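Local coordinates for protein GH26C (Muricauda sp. MAR_2010_75, PDB 6Q78) that probably hydrolyses internal beta-1,4-mannosidic linkages of mannans, as a family 26 glycoside hydrolase with a TIM-barrel fold, at residues Asn273-Glu278 and Lys318-Leu323; Ala283-Asp288 and Glu325-Ile330; Met296-Asp301 and Asn314-Ile319; Lys329-Thr334 and Val365-Thr370. All coordinates share one frame; numbering follows the deposited sequence.

Interaction 1: Asn273-Glu278 and Lys318-Leu323; sequences NRFFSE and KIVSDL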
# COMPACT_ATOMS: atom_id res chain seq x y z
N ASN A 273 3.93 10.87 7.57
CA ASN A 273 3.77 10.91 9.02
C ASN A 273 3.64 12.33 9.58
O ASN A 273 3.86 12.53 10.78
CB ASN A 273 4.93 10.19 9.71
CG ASN A 273 6.24 10.96 9.54
OD1 ASN A 273 6.24 12.09 9.07
ND2 ASN A 273 7.34 10.37 9.96
N ARG A 274 3.26 13.29 8.75
CA ARG A 274 3.32 14.71 9.09
C ARG A 274 1.97 15.19 9.65
O ARG A 274 1.35 16.12 9.14
CB ARG A 274 3.74 15.53 7.88
CG ARG A 274 5.18 15.20 7.46
CD ARG A 274 5.46 15.82 6.08
NE ARG A 274 5.43 17.27 6.20
CZ ARG A 274 6.49 18.02 6.49
NH1 ARG A 274 7.68 17.46 6.69
NH2 ARG A 274 6.35 19.33 6.57
N PHE A 275 1.53 14.51 10.70
CA PHE A 275 0.33 14.91 11.42
C PHE A 275 0.44 14.44 12.86
O PHE A 275 1.12 13.45 13.17
CB PHE A 275 -0.93 14.31 10.75
CG PHE A 275 -0.99 12.82 10.80
CD1 PHE A 275 -1.63 12.15 11.84
CD2 PHE A 275 -0.41 12.07 9.78
CE1 PHE A 275 -1.70 10.75 11.87
CE2 PHE A 275 -0.46 10.67 9.83
CZ PHE A 275 -1.09 10.02 10.88
N PHE A 276 -0.26 15.16 13.74
CA PHE A 276 -0.31 14.84 15.16
C PHE A 276 -1.73 14.80 15.69
O PHE A 276 -1.91 14.68 16.91
CB PHE A 276 0.45 15.88 15.98
CG PHE A 276 1.92 15.88 15.74
CD1 PHE A 276 2.75 15.09 16.51
CD2 PHE A 276 2.47 16.68 14.76
CE1 PHE A 276 4.10 15.09 16.32
CE2 PHE A 276 3.83 16.68 14.55
CZ PHE A 276 4.65 15.88 15.33
N SER A 277 -2.73 14.95 14.82
CA SER A 277 -4.11 15.03 15.26
C SER A 277 -5.04 14.46 14.20
O SER A 277 -4.68 14.33 13.02
CB SER A 277 -4.49 16.49 15.51
OG SER A 277 -4.47 17.22 14.30
N GLU A 278 -6.26 14.12 14.63
CA GLU A 278 -7.28 13.67 13.67
C GLU A 278 -7.56 14.73 12.63
O GLU A 278 -7.68 14.43 11.44
CB GLU A 278 -8.58 13.32 14.40
CG GLU A 278 -8.48 12.14 15.32
CD GLU A 278 -9.79 11.83 16.05
OE1 GLU A 278 -10.83 12.49 15.81
OE2 GLU A 278 -9.76 10.90 16.89
N LYS A 318 -2.33 5.37 16.24
CA LYS A 318 -3.55 5.28 17.05
C LYS A 318 -4.61 6.22 16.52
O LYS A 318 -5.82 5.90 16.56
CB LYS A 318 -3.23 5.57 18.52
CG LYS A 318 -4.46 5.47 19.43
CD LYS A 318 -4.98 4.03 19.52
CE LYS A 318 -6.08 3.92 20.61
NZ LYS A 318 -6.78 2.60 20.55
N ILE A 319 -4.20 7.40 16.02
CA ILE A 319 -5.15 8.30 15.38
C ILE A 319 -5.81 7.60 14.20
O ILE A 319 -7.03 7.68 14.02
CB ILE A 319 -4.43 9.57 14.91
CG1 ILE A 319 -4.05 10.47 16.11
CG2 ILE A 319 -5.27 10.32 13.91
CD1 ILE A 319 -3.09 11.59 15.69
N VAL A 320 -4.99 7.03 13.30
CA VAL A 320 -5.54 6.30 12.16
C VAL A 320 -6.45 5.19 12.64
O VAL A 320 -7.55 4.99 12.10
CB VAL A 320 -4.40 5.75 11.28
CG1 VAL A 320 -4.93 4.97 10.04
CG2 VAL A 320 -3.46 6.92 10.84
N SER A 321 -5.98 4.40 13.61
CA SER A 321 -6.77 3.27 14.10
C SER A 321 -8.09 3.73 14.72
O SER A 321 -9.14 3.10 14.50
CB SER A 321 -5.92 2.48 15.10
OG SER A 321 -6.66 1.47 15.76
N ASP A 322 -8.07 4.83 15.48
CA ASP A 322 -9.31 5.35 16.06
C ASP A 322 -10.29 5.79 14.98
O ASP A 322 -11.50 5.54 15.09
CB ASP A 322 -9.04 6.54 16.98
CG ASP A 322 -8.48 6.15 18.34
OD1 ASP A 322 -8.57 4.95 18.71
OD2 ASP A 322 -7.98 7.07 19.05
N LEU A 323 -9.79 6.48 13.95
CA LEU A 323 -10.69 6.93 12.89
C LEU A 323 -11.26 5.75 12.11
O LEU A 323 -12.43 5.76 11.73
CB LEU A 323 -9.95 7.85 11.94
CG LEU A 323 -9.70 9.25 12.45
CD1 LEU A 323 -8.75 9.93 11.44
CD2 LEU A 323 -11.02 10.02 12.60
O HOH W 1 -7.47 9.47 18.06
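Ile319 is the first residue of the helical segment 318-323 to touch the loop 273-278, and its two branches meet different parts of it. CD1 ends against the peptide that joins Phe276 to Ser277, 3.5 Å from Ser277 N. CG2 lies 3.9 Å from Glu278 CA and 4.1 Å from Phe275 CE1. The side chains of Phe275 and Ile319 run past each other in opposite directions. Next comes Val320. Its CG2 touches the far corner of the same ring, 3.9 Å from Phe275 CZ, and the two side chains cross at about a right angle. The ring is turned to this helix because Phe275 CG stands between the backbone N and the carbonyl carbon (chi1 65°). Asp322 and Glu278 are linked through a water. It donates to Asp322 OD2 at 2.6 Å and to Glu278 OE2 at 2.9 Å, which would ease the repulsion of the two carboxylates. The other oxygen, Asp322 OD1, forms a salt bridge with Lys318 NZ at 3.5 Å. Leu323 closes the series, with CD2 4.1 Å from Glu278 OE1. In the fold, the loop follows strand 265-269, and Ser277 caps helix 278-281 through Glu280 N. Tyr281 of that short helix meets the Phe275 ring edge-to-face, while Met296 of strand 293-298 packs on Phe275.

Interaction 2: Ala283-Asp288 and Glu325-Ile330; sequences ARYPGD and EERVKI
Arg327 reaches out to Asp288 along most of its length. Its CB lies 3.9 Å from Asp288 OD1. CG comes next, 3.7 Å from Asp288 OD2, and CD is 3.6 Å from Asp288 OD1. The chain is extended from CG to NE, which carries the guanidinium past the carboxylate to the Tyr285 ring. At the tip, Arg327 NH1 forms a salt bridge with Asp288 OD1 at 2.9 Å (N-H...O angle 147°). Asp288 OD1 lies near the guanidinium plane, and NH1 meets it on the syn side, 30° out of the carboxylate plane. The carboxylate and guanidinium planes stand almost perpendicular, 84° apart. NH1 also approaches Tyr285 CE2 at 3.6 Å. Tyr285 OH donates to the same Asp288 OD1 at 2.7 Å, on its anti lone pair. Two donors thus grip one oxygen and fix the rotation of the carboxylate. Lys329 holds the backbone of Asp288. Its chain bends at the second torsion, and NZ donates to Asp288 O at 2.8 Å, on a lone pair in the carbonyl plane. Lys329 NZ has a second acceptor in Val291 O. Val328, with positive phi, follows helix 306-327 in a Schellman motif just before strand 330-336. This is the helix-to-strand turn of a TIM barrel, tied here to the loop that leads into the preceding strand, 293-298.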
# COMPACT_ATOMS: atom_id res chain seq x y z
N ALA A 283 -7.16 16.46 6.88
CA ALA A 283 -7.11 17.72 6.12
C ALA A 283 -7.45 17.54 4.64
O ALA A 283 -8.25 18.30 4.08
CB ALA A 283 -5.76 18.42 6.31
N ARG A 284 -6.83 16.55 3.97
CA ARG A 284 -7.08 16.31 2.55
C ARG A 284 -7.83 15.01 2.30
O ARG A 284 -7.76 14.46 1.20
CB ARG A 284 -5.77 16.35 1.76
CG ARG A 284 -5.14 17.73 1.79
CD ARG A 284 -3.78 17.88 1.06
NE ARG A 284 -3.41 19.28 1.16
CZ ARG A 284 -3.07 20.09 0.17
NH1 ARG A 284 -2.95 19.61 -1.06
NH2 ARG A 284 -2.85 21.38 0.42
N TYR A 285 -8.52 14.50 3.32
CA TYR A 285 -9.29 13.27 3.19
C TYR A 285 -10.51 13.51 2.31
O TYR A 285 -11.24 14.51 2.51
CB TYR A 285 -9.69 12.82 4.58
CG TYR A 285 -10.55 11.58 4.69
CD1 TYR A 285 -10.00 10.31 4.51
CD2 TYR A 285 -11.89 11.67 5.01
CE1 TYR A 285 -10.80 9.16 4.63
CE2 TYR A 285 -12.70 10.55 5.13
CZ TYR A 285 -12.14 9.30 4.93
OH TYR A 285 -12.93 8.17 5.08
N PRO A 286 -10.74 12.67 1.30
CA PRO A 286 -11.81 12.94 0.34
C PRO A 286 -13.19 12.47 0.76
O PRO A 286 -14.15 12.71 0.02
CB PRO A 286 -11.34 12.19 -0.91
CG PRO A 286 -10.60 11.02 -0.35
CD PRO A 286 -9.84 11.60 0.83
N GLY A 287 -13.33 11.84 1.92
CA GLY A 287 -14.66 11.47 2.33
C GLY A 287 -14.83 9.99 2.52
O GLY A 287 -14.20 9.20 1.82
N ASP A 288 -15.73 9.61 3.43
CA ASP A 288 -15.96 8.20 3.73
C ASP A 288 -16.51 7.43 2.54
O ASP A 288 -16.35 6.22 2.47
CB ASP A 288 -16.96 8.07 4.89
CG ASP A 288 -16.41 8.53 6.24
OD1 ASP A 288 -15.18 8.66 6.41
OD2 ASP A 288 -17.25 8.74 7.16
N GLU A 325 -11.85 2.78 13.34
CA GLU A 325 -12.91 2.21 14.16
C GLU A 325 -14.19 3.04 14.06
O GLU A 325 -15.28 2.50 13.88
CB GLU A 325 -12.43 2.11 15.61
CG GLU A 325 -11.44 1.00 15.86
CD GLU A 325 -11.42 0.55 17.31
OE1 GLU A 325 -12.37 -0.14 17.74
OE2 GLU A 325 -10.46 0.92 18.01
N GLU A 326 -14.06 4.36 14.11
CA GLU A 326 -15.25 5.21 14.09
C GLU A 326 -15.98 5.16 12.75
O GLU A 326 -17.22 5.19 12.71
CB GLU A 326 -14.86 6.64 14.47
CG GLU A 326 -14.63 6.78 15.96
CD GLU A 326 -14.04 8.12 16.32
OE1 GLU A 326 -13.58 8.26 17.48
OE2 GLU A 326 -14.02 9.00 15.44
N ARG A 327 -15.24 5.07 11.64
CA ARG A 327 -15.80 5.21 10.30
C ARG A 327 -15.97 3.87 9.60
O ARG A 327 -16.37 3.83 8.43
CB ARG A 327 -14.98 6.18 9.46
CG ARG A 327 -15.12 7.63 9.98
CD ARG A 327 -13.90 8.44 9.72
NE ARG A 327 -14.03 9.77 10.31
CZ ARG A 327 -14.29 10.87 9.61
NH1 ARG A 327 -14.47 10.81 8.30
NH2 ARG A 327 -14.38 12.05 10.24
N VAL A 328 -15.74 2.76 10.31
CA VAL A 328 -15.83 1.41 9.75
C VAL A 328 -14.93 1.26 8.53
O VAL A 328 -15.37 0.84 7.46
CB VAL A 328 -17.29 0.97 9.48
CG1 VAL A 328 -17.35 -0.52 9.34
CG2 VAL A 328 -18.20 1.45 10.61
N LYS A 329 -13.66 1.63 8.70
CA LYS A 329 -12.60 1.47 7.71
C LYS A 329 -11.59 0.45 8.23
O LYS A 329 -11.66 0.01 9.38
CB LYS A 329 -11.87 2.79 7.44
CG LYS A 329 -12.78 3.97 7.02
CD LYS A 329 -13.64 3.57 5.84
CE LYS A 329 -14.44 4.78 5.34
NZ LYS A 329 -15.45 4.33 4.34
N ILE A 330 -10.64 0.08 7.37
CA ILE A 330 -9.50 -0.74 7.78
C ILE A 330 -8.31 0.20 7.96
O ILE A 330 -7.97 0.97 7.04
CB ILE A 330 -9.18 -1.77 6.69
CG1 ILE A 330 -10.36 -2.75 6.54
CG2 ILE A 330 -7.90 -2.56 7.01
CD1 ILE A 330 -10.43 -3.31 5.11

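Interaction 3: Met296-Asp301 and Asn314-Ile319; sequences MDNYGD and NQKLKI
The beta-alpha-beta unit of strand 293-298, helix 306-327 and strand 330-336 is held together here by Met296, Asp301 and Lys316. The axes of 296-298 and 314-319 approach to 10.0 Å and run nearly antiparallel, at 172°. The Met296 side chain lies between them. Its SD lies 3.9 Å from Leu317 N. The chain bends at the last torsion (chi3 -60°), which brings CE against Lys316 CB at 3.9 Å. Met296 CG touches Leu317 CD1 at 4.2 Å. The Lys316 chain is extended beyond CG and crosses Met296 at about a right angle. Its NZ forms a salt bridge with Asp301 OD2 at 2.8 Å, on the syn lone pair. Asn298 ND2 donates to the anti side of this OD2, also at 2.8 Å. Asn298 OD1 accepts from Asp301 N at 3.0 Å, an Asx motif. Asn298 thus binds both the backbone and the carboxylate of Asp301, which would hold OD2 in position for Lys316 NZ. A water and Asn273 O also accept from Lys316 NZ, while Arg312 of the same helix pairs with Asp301 OD1. Around this core, Met296 bonds through its backbone to Ser332 and Thr334 of strand 330-336, and Leu333 of that strand touches its side chain.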
# COMPACT_ATOMS: atom_id res chain seq x y z
N MET A 296 -1.17 5.17 6.69
CA MET A 296 -0.11 6.16 6.75
C MET A 296 1.20 5.44 6.46
O MET A 296 1.33 4.23 6.71
CB MET A 296 -0.01 6.87 8.11
CG MET A 296 0.42 5.89 9.21
SD MET A 296 0.66 6.71 10.80
CE MET A 296 1.98 7.90 10.39
N ASP A 297 2.16 6.19 5.93
CA ASP A 297 3.53 5.73 5.77
C ASP A 297 4.39 6.33 6.87
O ASP A 297 4.24 7.51 7.23
CB ASP A 297 4.09 6.11 4.40
CG ASP A 297 3.33 5.45 3.26
OD1 ASP A 297 2.50 4.59 3.56
OD2 ASP A 297 3.61 5.75 2.09
N ASN A 298 5.30 5.54 7.42
CA ASN A 298 6.17 6.09 8.46
C ASN A 298 7.53 5.41 8.45
O ASN A 298 7.68 4.29 8.97
CB ASN A 298 5.52 5.98 9.83
CG ASN A 298 6.13 6.95 10.84
OD1 ASN A 298 7.21 7.50 10.60
ND2 ASN A 298 5.43 7.18 11.98
N TYR A 299 8.53 6.11 7.90
CA TYR A 299 9.93 5.77 8.11
C TYR A 299 10.59 6.72 9.09
O TYR A 299 11.44 6.29 9.88
CB TYR A 299 10.70 5.88 6.79
CG TYR A 299 10.14 5.00 5.67
CD1 TYR A 299 9.10 5.44 4.85
CD2 TYR A 299 10.62 3.70 5.49
CE1 TYR A 299 8.62 4.62 3.81
CE2 TYR A 299 10.12 2.88 4.52
CZ TYR A 299 9.14 3.36 3.67
OH TYR A 299 8.66 2.52 2.66
N GLY A 300 10.20 7.99 9.09
CA GLY A 300 10.95 8.99 9.84
C GLY A 300 10.97 8.76 11.34
O GLY A 300 12.00 8.98 11.98
N ASP A 301 9.84 8.29 11.91
CA ASP A 301 9.84 8.11 13.36
C ASP A 301 10.64 6.89 13.79
O ASP A 301 10.97 6.78 14.99
CB ASP A 301 8.42 8.06 13.90
CG ASP A 301 7.70 9.39 13.74
OD1 ASP A 301 8.35 10.45 13.89
OD2 ASP A 301 6.48 9.36 13.46
N ASN A 314 3.55 5.36 17.39
CA ASN A 314 2.36 4.75 17.97
C ASN A 314 1.21 5.75 18.08
O ASN A 314 0.04 5.40 17.81
CB ASN A 314 2.71 4.19 19.34
CG ASN A 314 1.53 3.54 20.03
OD1 ASN A 314 1.05 4.05 21.05
ND2 ASN A 314 1.05 2.42 19.48
N GLN A 315 1.50 6.98 18.50
CA GLN A 315 0.45 7.99 18.63
C GLN A 315 -0.20 8.29 17.28
O GLN A 315 -1.42 8.48 17.19
CB GLN A 315 1.03 9.27 19.24
CG GLN A 315 1.36 9.10 20.72
CD GLN A 315 2.21 10.20 21.29
OE1 GLN A 315 2.67 11.08 20.57
NE2 GLN A 315 2.42 10.16 22.59
N LYS A 316 0.61 8.39 16.22
CA LYS A 316 0.02 8.69 14.93
C LYS A 316 -0.79 7.50 14.42
O LYS A 316 -1.90 7.67 13.90
CB LYS A 316 1.14 9.09 13.97
CG LYS A 316 1.82 10.42 14.34
CD LYS A 316 3.11 10.57 13.53
CE LYS A 316 3.92 11.78 14.00
NZ LYS A 316 5.16 11.85 13.12
N LEU A 317 -0.27 6.27 14.60
CA LEU A 317 -1.04 5.10 14.16
C LEU A 317 -2.33 4.95 14.95
O LEU A 317 -3.33 4.43 14.41
CB LEU A 317 -0.17 3.84 14.20
CG LEU A 317 -0.67 2.63 13.37
CD1 LEU A 317 -0.88 3.02 11.92
CD2 LEU A 317 0.33 1.48 13.48
N LYS A 318 -2.33 5.37 16.24
CA LYS A 318 -3.55 5.28 17.05
C LYS A 318 -4.61 6.22 16.52
O LYS A 318 -5.82 5.90 16.56
CB LYS A 318 -3.23 5.57 18.52
CG LYS A 318 -4.46 5.47 19.43
CD LYS A 318 -4.98 4.03 19.52
CE LYS A 318 -6.08 3.92 20.61
NZ LYS A 318 -6.78 2.60 20.55
N ILE A 319 -4.20 7.40 16.02
CA ILE A 319 -5.15 8.30 15.38
C ILE A 319 -5.81 7.60 14.20
O ILE A 319 -7.03 7.68 14.02
CB ILE A 319 -4.43 9.57 14.91
CG1 ILE A 319 -4.05 10.47 16.11
CG2 ILE A 319 -5.27 10.32 13.91
CD1 ILE A 319 -3.09 11.59 15.69
O HOH W 2 7.38 13.61 13.72

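Interaction 4: Lys329-Thr334 and Val365-Thr370; sequences KIASLT and VKIGFT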
# COMPACT_ATOMS: atom_id res chain seq x y z
N LYS A 329 -13.66 1.63 8.70
CA LYS A 329 -12.60 1.47 7.71
C LYS A 329 -11.59 0.45 8.23
O LYS A 329 -11.66 0.01 9.38
CB LYS A 329 -11.87 2.79 7.44
CG LYS A 329 -12.78 3.97 7.02
CD LYS A 329 -13.64 3.57 5.84
CE LYS A 329 -14.44 4.78 5.34
NZ LYS A 329 -15.45 4.33 4.34
N ILE A 330 -10.64 0.08 7.37
CA ILE A 330 -9.50 -0.74 7.78
C ILE A 330 -8.31 0.20 7.96
O ILE A 330 -7.97 0.97 7.04
CB ILE A 330 -9.18 -1.77 6.69
CG1 ILE A 330 -10.36 -2.75 6.54
CG2 ILE A 330 -7.90 -2.56 7.01
CD1 ILE A 330 -10.43 -3.31 5.11
N ALA A 331 -7.65 0.13 9.12
CA ALA A 331 -6.44 0.94 9.30
C ALA A 331 -5.19 0.16 8.90
O ALA A 331 -5.18 -1.09 8.90
CB ALA A 331 -6.32 1.41 10.76
N SER A 332 -4.13 0.89 8.54
CA SER A 332 -2.90 0.22 8.11
C SER A 332 -1.71 1.15 8.22
O SER A 332 -1.84 2.36 8.01
CB SER A 332 -2.99 -0.29 6.66
OG SER A 332 -1.71 -0.64 6.12
N LEU A 333 -0.55 0.59 8.57
CA LEU A 333 0.73 1.27 8.34
C LEU A 333 1.19 0.78 6.97
O LEU A 333 1.81 -0.28 6.82
CB LEU A 333 1.73 0.93 9.45
CG LEU A 333 3.13 1.56 9.32
CD1 LEU A 333 3.04 3.11 9.37
CD2 LEU A 333 4.02 1.04 10.50
N THR A 334 0.88 1.56 5.93
CA THR A 334 1.01 1.08 4.55
C THR A 334 2.46 1.01 4.04
O THR A 334 2.71 0.29 3.07
CB THR A 334 0.10 1.88 3.58
OG1 THR A 334 0.17 3.28 3.88
CG2 THR A 334 -1.33 1.47 3.75
N VAL A 365 -3.90 -0.34 19.33
CA VAL A 365 -3.94 -0.09 17.88
C VAL A 365 -4.52 -1.31 17.17
O VAL A 365 -4.21 -2.46 17.51
CB VAL A 365 -2.52 0.25 17.39
CG1 VAL A 365 -2.41 0.22 15.85
CG2 VAL A 365 -2.05 1.63 17.92
N LYS A 366 -5.39 -1.06 16.18
CA LYS A 366 -5.99 -2.10 15.35
C LYS A 366 -5.69 -1.79 13.89
O LYS A 366 -6.22 -0.82 13.33
CB LYS A 366 -7.50 -2.19 15.57
CG LYS A 366 -7.89 -2.63 16.97
CD LYS A 366 -9.41 -2.64 17.12
CE LYS A 366 -9.79 -2.98 18.54
NZ LYS A 366 -11.26 -2.79 18.73
N ILE A 367 -4.86 -2.62 13.24
CA ILE A 367 -4.52 -2.42 11.83
C ILE A 367 -4.66 -3.75 11.11
O ILE A 367 -4.41 -4.81 11.68
CB ILE A 367 -3.08 -1.88 11.63
CG1 ILE A 367 -2.07 -2.75 12.40
CG2 ILE A 367 -2.96 -0.39 12.01
CD1 ILE A 367 -0.64 -2.65 11.83
N GLY A 368 -5.05 -3.68 9.83
CA GLY A 368 -5.20 -4.91 9.07
C GLY A 368 -3.88 -5.42 8.54
O GLY A 368 -3.69 -6.63 8.39
N PHE A 369 -2.95 -4.51 8.24
CA PHE A 369 -1.69 -4.94 7.64
C PHE A 369 -0.64 -3.86 7.77
O PHE A 369 -0.96 -2.68 7.97
CB PHE A 369 -1.86 -5.36 6.17
CG PHE A 369 -2.22 -4.24 5.24
CD1 PHE A 369 -3.53 -3.93 4.99
CD2 PHE A 369 -1.23 -3.53 4.58
CE1 PHE A 369 -3.87 -2.90 4.07
CE2 PHE A 369 -1.56 -2.52 3.64
CZ PHE A 369 -2.88 -2.22 3.40
N THR A 370 0.62 -4.28 7.67
CA THR A 370 1.71 -3.36 7.46
C THR A 370 2.60 -3.92 6.37
O THR A 370 2.61 -5.12 6.11
CB THR A 370 2.45 -3.04 8.75
OG1 THR A 370 3.38 -1.97 8.49
CG2 THR A 370 3.18 -4.25 9.25
O HOH W 3 -8.81 -1.70 11.16
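Strand 330-334 and segment 366-370 run in parallel, 33° apart, with Leu333 bridged to Thr370 and a bond from Gly368 N to Ala331 O of 2.8 Å (N-H...O angle 165°). Ahead of that bridge, Ala331 CB touches Ile367 CG2 at 4.0 Å, and Ile330 CG2 lies against Gly368 CA at 4.1 Å. The Ser332 side chain sits over a face of the Phe369 ring. Its CB is 3.8 Å from the ring centroid, a CH-pi contact. The hydroxyl stands over the rim of the same face, with Ser332 OG 3.1 Å from Phe369 CE2. That OG donates to Phe369 O at 2.9 Å, from above the carbonyl plane. These are the seventh and eighth strands of the TIM barrel. Leu333 and Thr370 turn outward to Leu360 of helix 351-361, and Ser332 and Phe369 lie on the other face. Leu333 and Thr370 are side by side and point the same way. With chi1 at -172°, the Thr370 hydroxyl points away from its backbone N and donates from OG1 to Leu333 O at 2.8 Å, on a lone pair in the carbonyl plane. Thr334 CG2 packs obliquely on the Phe369 ring, and its OG1 bonds to Asp297 OD1 of strand 293-298.

Helix 306-327 carries one side of interactions 1, 2 and 3, and leads into the strand of interaction 4. Interactions 1 and 3 have centres about 7 Å apart and share a polar network: Asn273 O lies 2.8 Å from Lys316 NZ, and Asn273 ND2 2.9 Å from Asn298 OD1. Interaction 1 reaches interaction 4 through Ser321 OG and Lys366 N, 2.9 Å apart. Glu325 OE1 and Lys366 NZ, at 3.0 Å, join interactions 2 and 4 by a salt bridge. Interactions 3 and 4 meet where Asp297 OD1 lies 2.7 Å from Thr334 OG1. In clan GH-A enzymes the catalytic carboxylates lie near the C-terminal ends of the fourth and seventh strands. Thr334 is near the end of the seventh, so this junction is probably close to the active site.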